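Local coordinates for protein teichoic acid D-alanine hydrolase (Staphylococcus aureus, PDB 5ZH8) that removes D-alanyl esters from wall teichoic and lipoteichoic acids of the cell envelope, affecting cell wall structure, autolysis and methicillin resistance, at residues Thr133-Lys138 with Tyr305-Pro310; Lys323-Pro326 with Arg330-Phe333; Tyr82-Leu87 with Met102-Gly107. All blocks are in the same frame, centred on the assembly; numbering follows the deposited sequence.

Contact 1: residues Thr133-Lys138 with Tyr305-Pro310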
loop_
_atom_site.group_PDB
_atom_site.type_symbol
_atom_site.label_atom_id
_atom_site.label_comp_id
_atom_site.label_asym_id
_atom_site.label_seq_id
_atom_site.Cartn_x
_atom_site.Cartn_y
_atom_site.Cartn_z
ATOM N N THR A 133 4.017 21.228 11.494
ATOM C CA THR A 133 5.412 21.566 11.768
ATOM C C THR A 133 5.899 22.737 10.888
ATOM O O THR A 133 6.634 23.612 11.357
ATOM C CB THR A 133 6.328 20.334 11.557
ATOM O OG1 THR A 133 5.917 19.270 12.424
ATOM C CG2 THR A 133 7.800 20.672 11.837
ATOM N N GLY A 134 5.489 22.750 9.622
ATOM C CA GLY A 134 5.821 23.847 8.722
ATOM C C GLY A 134 5.227 25.170 9.174
ATOM O O GLY A 134 5.879 26.207 9.090
ATOM N N LEU A 135 3.987 25.137 9.657
ATOM C CA LEU A 135 3.329 26.343 10.162
ATOM C C LEU A 135 4.065 26.909 11.369
ATOM O O LEU A 135 4.230 28.123 11.483
ATOM C CB LEU A 135 1.872 26.056 10.526
ATOM C CG LEU A 135 0.928 25.903 9.329
ATOM C CD1 LEU A 135 -0.361 25.209 9.740
ATOM C CD2 LEU A 135 0.628 27.255 8.693
ATOM N N LEU A 136 4.506 26.018 12.260
ATOM C CA LEU A 136 5.286 26.404 13.429
ATOM C C LEU A 136 6.616 27.021 13.018
ATOM O O LEU A 136 7.057 27.994 13.620
ATOM C CB LEU A 136 5.521 25.189 14.336
ATOM C CG LEU A 136 4.298 24.631 15.077
ATOM C CD1 LEU A 136 4.644 23.310 15.748
ATOM C CD2 LEU A 136 3.764 25.630 16.098
ATOM N N LEU A 137 7.245 26.446 11.997
ATOM C CA LEU A 137 8.478 26.996 11.412
ATOM C C LEU A 137 8.268 28.413 10.905
ATOM O O LEU A 137 9.009 29.321 11.266
ATOM C CB LEU A 137 8.975 26.134 10.249
ATOM C CG LEU A 137 10.006 25.044 10.555
ATOM C CD1 LEU A 137 10.365 24.328 9.263
ATOM C CD2 LEU A 137 11.255 25.596 11.219
ATOM N N LYS A 138 7.260 28.592 10.062
ATOM C CA LYS A 138 6.961 29.904 9.504
ATOM C C LYS A 138 6.680 30.911 10.616
ATOM O O LYS A 138 7.166 32.046 10.572
ATOM C CB LYS A 138 5.782 29.833 8.525
ATOM C CG LYS A 138 5.412 31.174 7.891
ATOM C CD LYS A 138 6.518 31.763 7.012
ATOM C CE LYS A 138 6.557 31.088 5.645
ATOM N NZ LYS A 138 7.877 31.243 4.981
ATOM N N TYR A 305 -6.390 34.244 6.565
ATOM C CA TYR A 305 -5.344 35.051 7.198
ATOM C C TYR A 305 -5.443 35.112 8.717
ATOM O O TYR A 305 -5.319 36.177 9.306
ATOM C CB TYR A 305 -5.328 36.458 6.596
ATOM C CG TYR A 305 -5.379 36.442 5.088
ATOM C CD1 TYR A 305 -4.402 35.778 4.357
ATOM C CD2 TYR A 305 -6.400 37.076 4.397
ATOM C CE1 TYR A 305 -4.441 35.750 2.982
ATOM C CE2 TYR A 305 -6.445 37.053 3.021
ATOM C CZ TYR A 305 -5.460 36.393 2.322
ATOM O OH TYR A 305 -5.507 36.370 0.954
ATOM N N LYS A 306 -5.613 33.964 9.357
ATOM C CA LYS A 306 -5.715 33.891 10.800
ATOM C C LYS A 306 -4.424 33.554 11.487
ATOM O O LYS A 306 -4.318 33.698 12.663
ATOM C CB LYS A 306 -6.771 32.908 11.234
ATOM C CG LYS A 306 -8.153 33.500 11.301
ATOM C CD LYS A 306 -8.955 32.885 12.424
ATOM C CE LYS A 306 -10.436 32.896 12.097
ATOM N NZ LYS A 306 -11.216 31.953 12.933
ATOM N N LEU A 307 -3.465 33.033 10.767
ATOM C CA LEU A 307 -2.143 32.783 11.348
ATOM C C LEU A 307 -1.105 33.787 10.883
ATOM O O LEU A 307 -0.203 34.131 11.638
ATOM C CB LEU A 307 -1.645 31.385 10.993
ATOM C CG LEU A 307 -2.311 30.216 11.694
ATOM C CD1 LEU A 307 -1.516 28.969 11.347
ATOM C CD2 LEU A 307 -2.385 30.418 13.201
ATOM N N PHE A 308 -1.207 34.212 9.624
ATOM C CA PHE A 308 -0.301 35.199 9.061
ATOM C C PHE A 308 -1.063 36.235 8.237
ATOM O O PHE A 308 -2.193 35.997 7.797
ATOM C CB PHE A 308 0.744 34.529 8.165
ATOM C CG PHE A 308 1.317 33.254 8.723
ATOM C CD1 PHE A 308 2.266 33.281 9.744
ATOM C CD2 PHE A 308 0.926 32.026 8.211
ATOM C CE1 PHE A 308 2.810 32.111 10.239
ATOM C CE2 PHE A 308 1.469 30.853 8.700
ATOM C CZ PHE A 308 2.409 30.896 9.717
ATOM N N SER A 309 -0.422 37.383 8.025
ATOM C CA SER A 309 -0.906 38.399 7.092
ATOM C C SER A 309 -0.975 37.864 5.654
ATOM O O SER A 309 -0.355 36.846 5.335
ATOM C CB SER A 309 0.035 39.596 7.119
ATOM O OG SER A 309 1.339 39.197 6.737
ATOM N N PRO A 310 -1.729 38.545 4.778
ATOM C CA PRO A 310 -1.809 38.092 3.381
ATOM C C PRO A 310 -0.453 38.028 2.653
ATOM O O PRO A 310 -0.224 37.108 1.867
ATOM C CB PRO A 310 -2.738 39.125 2.732
ATOM C CG PRO A 310 -3.565 39.656 3.848
ATOM C CD PRO A 310 -2.670 39.646 5.054
#

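Contact 2: residues Lys323-Pro326 with Arg330-Phe333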
loop_
_atom_site.group_PDB
_atom_site.type_symbol
_atom_site.label_atom_id
_atom_site.label_comp_id
_atom_site.label_asym_id
_atom_site.label_seq_id
_atom_site.Cartn_x
_atom_site.Cartn_y
_atom_site.Cartn_z
ATOM N N LYS A 323 12.684 31.376 -6.496
ATOM C CA LYS A 323 13.808 31.159 -5.647
ATOM C C LYS A 323 13.354 30.796 -4.246
ATOM O O LYS A 323 13.865 29.880 -3.658
ATOM C CB LYS A 323 14.689 32.393 -5.660
ATOM C CG LYS A 323 15.803 32.368 -4.652
ATOM C CD LYS A 323 17.010 31.644 -5.188
ATOM C CE LYS A 323 18.205 31.845 -4.279
ATOM N NZ LYS A 323 18.687 33.252 -4.235
ATOM N N GLN A 324 12.367 31.505 -3.737
ATOM C CA GLN A 324 11.863 31.287 -2.383
ATOM C C GLN A 324 11.118 29.974 -2.256
ATOM O O GLN A 324 11.373 29.201 -1.327
ATOM C CB GLN A 324 10.935 32.431 -1.976
ATOM C CG GLN A 324 10.523 32.382 -0.516
ATOM C CD GLN A 324 9.658 33.547 -0.099
ATOM O OE1 GLN A 324 9.430 34.481 -0.870
ATOM N NE2 GLN A 324 9.163 33.496 1.128
ATOM N N TYR A 325 10.193 29.740 -3.185
ATOM C CA TYR A 325 9.385 28.524 -3.224
ATOM C C TYR A 325 9.636 27.803 -4.550
ATOM O O TYR A 325 8.814 27.884 -5.462
ATOM C CB TYR A 325 7.905 28.877 -3.084
ATOM C CG TYR A 325 7.553 29.487 -1.750
ATOM C CD1 TYR A 325 7.369 28.690 -0.632
ATOM C CD2 TYR A 325 7.409 30.862 -1.603
ATOM C CE1 TYR A 325 7.051 29.243 0.598
ATOM C CE2 TYR A 325 7.086 31.429 -0.383
ATOM C CZ TYR A 325 6.908 30.610 0.717
ATOM O OH TYR A 325 6.588 31.149 1.947
ATOM N N PRO A 326 10.783 27.107 -4.668
ATOM C CA PRO A 326 11.187 26.491 -5.938
ATOM C C PRO A 326 10.328 25.310 -6.368
ATOM O O PRO A 326 10.148 25.089 -7.561
ATOM C CB PRO A 326 12.615 26.021 -5.658
ATOM C CG PRO A 326 12.648 25.789 -4.194
ATOM C CD PRO A 326 11.773 26.854 -3.605
ATOM N N ARG A 330 6.150 22.739 -0.020
ATOM C CA ARG A 330 6.726 23.644 0.969
ATOM C C ARG A 330 6.009 23.472 2.307
ATOM O O ARG A 330 4.796 23.226 2.349
ATOM C CB ARG A 330 6.658 25.115 0.519
ATOM C CG ARG A 330 5.323 25.826 0.778
ATOM C CD ARG A 330 4.178 25.254 -0.060
ATOM N NE ARG A 330 4.544 25.227 -1.469
ATOM C CZ ARG A 330 4.617 26.299 -2.246
ATOM N NH1 ARG A 330 4.325 27.508 -1.780
ATOM N NH2 ARG A 330 4.983 26.161 -3.509
ATOM N N TYR A 331 6.768 23.597 3.394
ATOM C CA TYR A 331 6.206 23.612 4.748
ATOM C C TYR A 331 5.166 22.513 4.983
ATOM O O TYR A 331 4.115 22.755 5.573
ATOM C CB TYR A 331 5.635 25.006 5.061
ATOM C CG TYR A 331 6.712 26.058 5.158
ATOM C CD1 TYR A 331 7.449 26.217 6.335
ATOM C CD2 TYR A 331 7.023 26.881 4.070
ATOM C CE1 TYR A 331 8.444 27.176 6.434
ATOM C CE2 TYR A 331 8.021 27.839 4.162
ATOM C CZ TYR A 331 8.729 27.979 5.344
ATOM O OH TYR A 331 9.721 28.926 5.445
ATOM N N GLY A 332 5.470 21.312 4.503
ATOM C CA GLY A 332 4.626 20.144 4.740
ATOM C C GLY A 332 3.468 19.902 3.788
ATOM O O GLY A 332 2.665 19.011 4.035
ATOM N N PHE A 333 3.366 20.668 2.705
ATOM C CA PHE A 333 2.245 20.501 1.761
ATOM C C PHE A 333 2.586 20.970 0.350
ATOM O O PHE A 333 3.623 21.584 0.122
ATOM C CB PHE A 333 1.014 21.241 2.279
ATOM C CG PHE A 333 1.074 22.729 2.085
ATOM C CD1 PHE A 333 1.740 23.545 3.006
ATOM C CD2 PHE A 333 0.476 23.316 0.982
ATOM C CE1 PHE A 333 1.802 24.914 2.821
ATOM C CE2 PHE A 333 0.540 24.688 0.788
ATOM C CZ PHE A 333 1.202 25.485 1.710
#

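Contact 3: residues Tyr82-Leu87 with Met102-Gly107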
loop_
_atom_site.group_PDB
_atom_site.type_symbol
_atom_site.label_atom_id
_atom_site.label_comp_id
_atom_site.label_asym_id
_atom_site.label_seq_id
_atom_site.Cartn_x
_atom_site.Cartn_y
_atom_site.Cartn_z
ATOM N N TYR A 82 -21.183 7.833 -4.662
ATOM C CA TYR A 82 -19.909 7.273 -5.085
ATOM C C TYR A 82 -19.210 6.606 -3.912
ATOM O O TYR A 82 -18.768 5.466 -4.029
ATOM C CB TYR A 82 -19.005 8.340 -5.703
ATOM C CG TYR A 82 -17.568 7.933 -5.689
ATOM C CD1 TYR A 82 -17.146 6.825 -6.396
ATOM C CD2 TYR A 82 -16.635 8.636 -4.940
ATOM C CE1 TYR A 82 -15.832 6.418 -6.371
ATOM C CE2 TYR A 82 -15.303 8.249 -4.911
ATOM C CZ TYR A 82 -14.911 7.135 -5.619
ATOM O OH TYR A 82 -13.595 6.753 -5.589
ATOM N N LEU A 83 -19.117 7.306 -2.786
ATOM C CA LEU A 83 -18.443 6.767 -1.598
ATOM C C LEU A 83 -19.109 5.503 -1.076
ATOM O O LEU A 83 -18.420 4.576 -0.649
ATOM C CB LEU A 83 -18.373 7.809 -0.483
ATOM C CG LEU A 83 -17.467 9.008 -0.756
ATOM C CD1 LEU A 83 -17.512 9.954 0.432
ATOM C CD2 LEU A 83 -16.041 8.572 -1.050
ATOM N N GLN A 84 -20.440 5.454 -1.114
ATOM C CA GLN A 84 -21.152 4.258 -0.693
ATOM C C GLN A 84 -20.918 3.089 -1.651
ATOM O O GLN A 84 -20.526 2.007 -1.224
ATOM C CB GLN A 84 -22.643 4.528 -0.561
ATOM C CG GLN A 84 -23.022 5.415 0.604
ATOM C CD GLN A 84 -24.514 5.327 0.932
ATOM O OE1 GLN A 84 -25.163 4.279 0.767
ATOM N NE2 GLN A 84 -25.069 6.444 1.399
ATOM N N SER A 85 -21.137 3.302 -2.943
ATOM C CA SER A 85 -21.030 2.206 -3.909
ATOM C C SER A 85 -19.584 1.768 -4.179
ATOM O O SER A 85 -19.350 0.661 -4.657
ATOM C CB SER A 85 -21.738 2.563 -5.217
ATOM O OG SER A 85 -21.206 3.740 -5.770
ATOM N N SER A 86 -18.614 2.618 -3.856
ATOM C CA SER A 86 -17.201 2.235 -3.951
ATOM C C SER A 86 -16.663 1.586 -2.665
ATOM O O SER A 86 -15.476 1.300 -2.568
ATOM C CB SER A 86 -16.352 3.451 -4.322
ATOM O OG SER A 86 -16.489 4.465 -3.350
ATOM N N LEU A 87 -17.539 1.355 -1.691
ATOM C CA LEU A 87 -17.196 0.646 -0.451
ATOM C C LEU A 87 -16.163 1.389 0.388
ATOM O O LEU A 87 -15.375 0.782 1.090
ATOM C CB LEU A 87 -16.718 -0.780 -0.753
ATOM C CG LEU A 87 -17.615 -1.609 -1.679
ATOM C CD1 LEU A 87 -16.931 -2.910 -2.071
ATOM C CD2 LEU A 87 -18.955 -1.863 -1.014
ATOM N N MET A 102 -20.507 19.277 3.818
ATOM C CA MET A 102 -20.596 17.830 3.930
ATOM C C MET A 102 -19.631 17.307 4.982
ATOM O O MET A 102 -18.470 17.702 5.017
ATOM C CB MET A 102 -20.311 17.155 2.583
ATOM C CG MET A 102 -20.607 15.658 2.574
ATOM S SD MET A 102 -20.540 14.929 0.936
ATOM C CE MET A 102 -21.082 13.264 1.314
ATOM N N SER A 103 -20.128 16.409 5.825
ATOM C CA SER A 103 -19.334 15.756 6.855
ATOM C C SER A 103 -20.010 14.437 7.163
ATOM O O SER A 103 -21.122 14.424 7.694
ATOM C CB SER A 103 -19.259 16.618 8.117
ATOM O OG SER A 103 -18.427 16.024 9.096
ATOM N N LYS A 104 -19.360 13.328 6.813
ATOM C CA LYS A 104 -19.998 12.019 6.926
ATOM C C LYS A 104 -18.986 10.885 7.030
ATOM O O LYS A 104 -17.955 10.892 6.361
ATOM C CB LYS A 104 -20.923 11.789 5.723
ATOM C CG LYS A 104 -21.794 10.555 5.837
ATOM C CD LYS A 104 -22.859 10.525 4.749
ATOM C CE LYS A 104 -23.774 9.317 4.914
ATOM N NZ LYS A 104 -24.768 9.190 3.808
ATOM N N GLY A 105 -19.302 9.915 7.885
ATOM C CA GLY A 105 -18.482 8.722 8.073
ATOM C C GLY A 105 -19.087 7.529 7.358
ATOM O O GLY A 105 -20.308 7.419 7.243
ATOM N N TYR A 106 -18.223 6.643 6.870
ATOM C CA TYR A 106 -18.637 5.449 6.149
ATOM C C TYR A 106 -17.873 4.235 6.688
ATOM O O TYR A 106 -16.672 4.314 6.965
ATOM C CB TYR A 106 -18.343 5.605 4.660
ATOM C CG TYR A 106 -19.028 6.767 3.968
ATOM C CD1 TYR A 106 -18.496 8.052 4.033
ATOM C CD2 TYR A 106 -20.189 6.574 3.211
ATOM C CE1 TYR A 106 -19.115 9.117 3.384
ATOM C CE2 TYR A 106 -20.813 7.632 2.559
ATOM C CZ TYR A 106 -20.271 8.895 2.641
ATOM O OH TYR A 106 -20.869 9.938 1.992
ATOM N N GLY A 107 -18.557 3.102 6.814
ATOM C CA GLY A 107 -17.925 1.891 7.336
ATOM C C GLY A 107 -17.506 2.018 8.797
ATOM O O GLY A 107 -18.107 2.781 9.557
#

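Contact 1: residues Thr133-Lys138 with Tyr305-Pro310
K138 lays the root of its side chain over one face of the F308 ring, and each of its atoms in turn plays a different part. CB comes first, 3.7 Å from F308 CZ at the far end of the ring. CG is the nearest, 3.5 Å from F308 CZ, and forms a CH-pi contact, 3.9 Å from the ring centroid and 28° off its normal. With CG anti to the backbone N (chi1 -180°), this methylene reaches the ring; the bends at chi2 and chi3 then steer CD and CE away from it. NZ, at the tip, turns to polar company: weak hydrogen bonds to Y331 OH and Y325 OH, and a long, weak ion pair with E141. Lysine suits the site because its apolar methylenes can cover an aromatic ring while its ammonium group goes elsewhere.

The two segments bring together helix 129-142, at whose N-terminal end the SxxK motif of this family lies, and the short connection between helices 292-303 and 310-318. A Schellman motif with Y305 at positive phi ends the first of those helices, and S309 is the N-cap of the second. F308 lies between them and points inward, where L316 of helix 310-318 also touches it.

L135 approaches the same ring at its rim, with CD2 3.7 Å from F308 CE2. That methyl also lies 3.8 Å from L307 CD1, the two leucines crossing at about a right angle. L307 CB covers the face of F308 opposite K138, so the flat ring is sandwiched between aliphatic groups. L135 O lies in the ring plane, 3.8 Å from F308 CZ, where the weakly positive aromatic edge suits a carbonyl oxygen.

Contact 2: residues Lys323-Pro326 with Arg330-Phe333
Y325 packs against R330 and Y331 in a buried contact between the loop after helix 310-318 and a tight beta hairpin at the edge of the large antiparallel sheet. The hairpin joins strand 329-330, outermost in the sheet within this chain, to strand 333-335 through a type I' turn from R330 to F333. R330 and F333 are its hydrogen-bonded pair, with R330 N to F333 O at 2.8 Å and F333 N to R330 O at 3.0 Å. Both middle residues have positive phi, which glycine tolerates easily; at the angles of G332, a side chain would meet the preceding carbonyl.

The guanidinium of R330 lies almost parallel to the Y325 ring, the planes 4° apart, and Y325 CD1 sits over its face, 3.5 Å from R330 NH1. R330 CG lies between the backbone N and the carbonyl carbon (chi1 83°), 3.8 Å from Y325 CD1, and bends at chi2 and chi3 bring the guanidinium back alongside the ring. The buried charge is well provided for: NH1 donates to L316 O, NH2 to E319 O and NE to E328 O. Arginine suits the place because its N-H groups can gather carbonyls from the end of helix 310-318 and from the chain before the hairpin while its flat face receives the ring.

Y331 crosses Y325 at about a right angle and offers its edge, Y331 CE2 being 4.0 Å from Y325 CE1, while its hydroxyl is hydrogen-bonded to E141. Within the hairpin, R330 CD rests over one face of the F333 ring, 3.5 Å above its plane and offset toward the rim.

Contact 3: residues Tyr82-Leu87 with Met102-Gly107
Y106 and L83 meet with the leucine lying over one face of the tyrosine ring. L83 CB makes a CH-pi contact, 4.0 Å from the Y106 centroid and 18° off the normal. Further out, L83 CD1 reaches 3.5 Å from Y106 CE1 and 3.7 Å from Y106 OH. Leucine fits because CB and one methyl, CD1, can lie along the ring, and it also touches V92 on the neighbouring strand.

Q84, next along the helix, approaches from the rim: its CG lies near the ring plane, 3.7 Å from Y106 CE2. With CG anti to the carbonyl carbon (chi1 -70°) and the chain extended beyond it, the amide runs past the ring; Q84 NE2 and K104 NZ come within 3.7 Å without bonding, both turning to D80. The polar end of Q84 suits this exposed border, while CG covers the ring edge.

Here helix 74-85 packs on the hairpin of strands 90-96 and 99-106, part of the large antiparallel sheet of the beta-lactamase fold. K104 and Y106 reach back to D80 of the same helix: its carboxylate forms a salt bridge with K104 NZ and takes a hydrogen bond from Y106 OH and a weak one from Q84 NE2. Gathering these groups round one oxygen, OD1, would probably favour the ionised carboxylate.

L87 at positive phi closes the helix in a Schellman motif. S86 OG donates to Y82 O at 2.6 Å, a carbonyl that also accepts from S86 N, and is itself hydrogen-bonded to R374. S85 and S86 pack on the same two serines of the second subunit.

From the N terminus, contact 3 comes first: it closes a loop of 14 residues holding strand 90-96, and so ties helix 74-85 to the hairpin beside it. Contact 1 then closes a long excursion of 166 residues, largely helices and loops, bringing helix 129-142 back to the connection before helix 310-318. Contact 2 closes a loop of only three residues and binds the chain after that helix to the far edge of the sheet. The three follow in series, none nested or crossed. Contacts 1 and 2 are neighbours, centres about 13 Å apart, where Y331 also packs on L137; contact 3 lies about 32 and 33 Å from contacts 1 and 2, centre to centre.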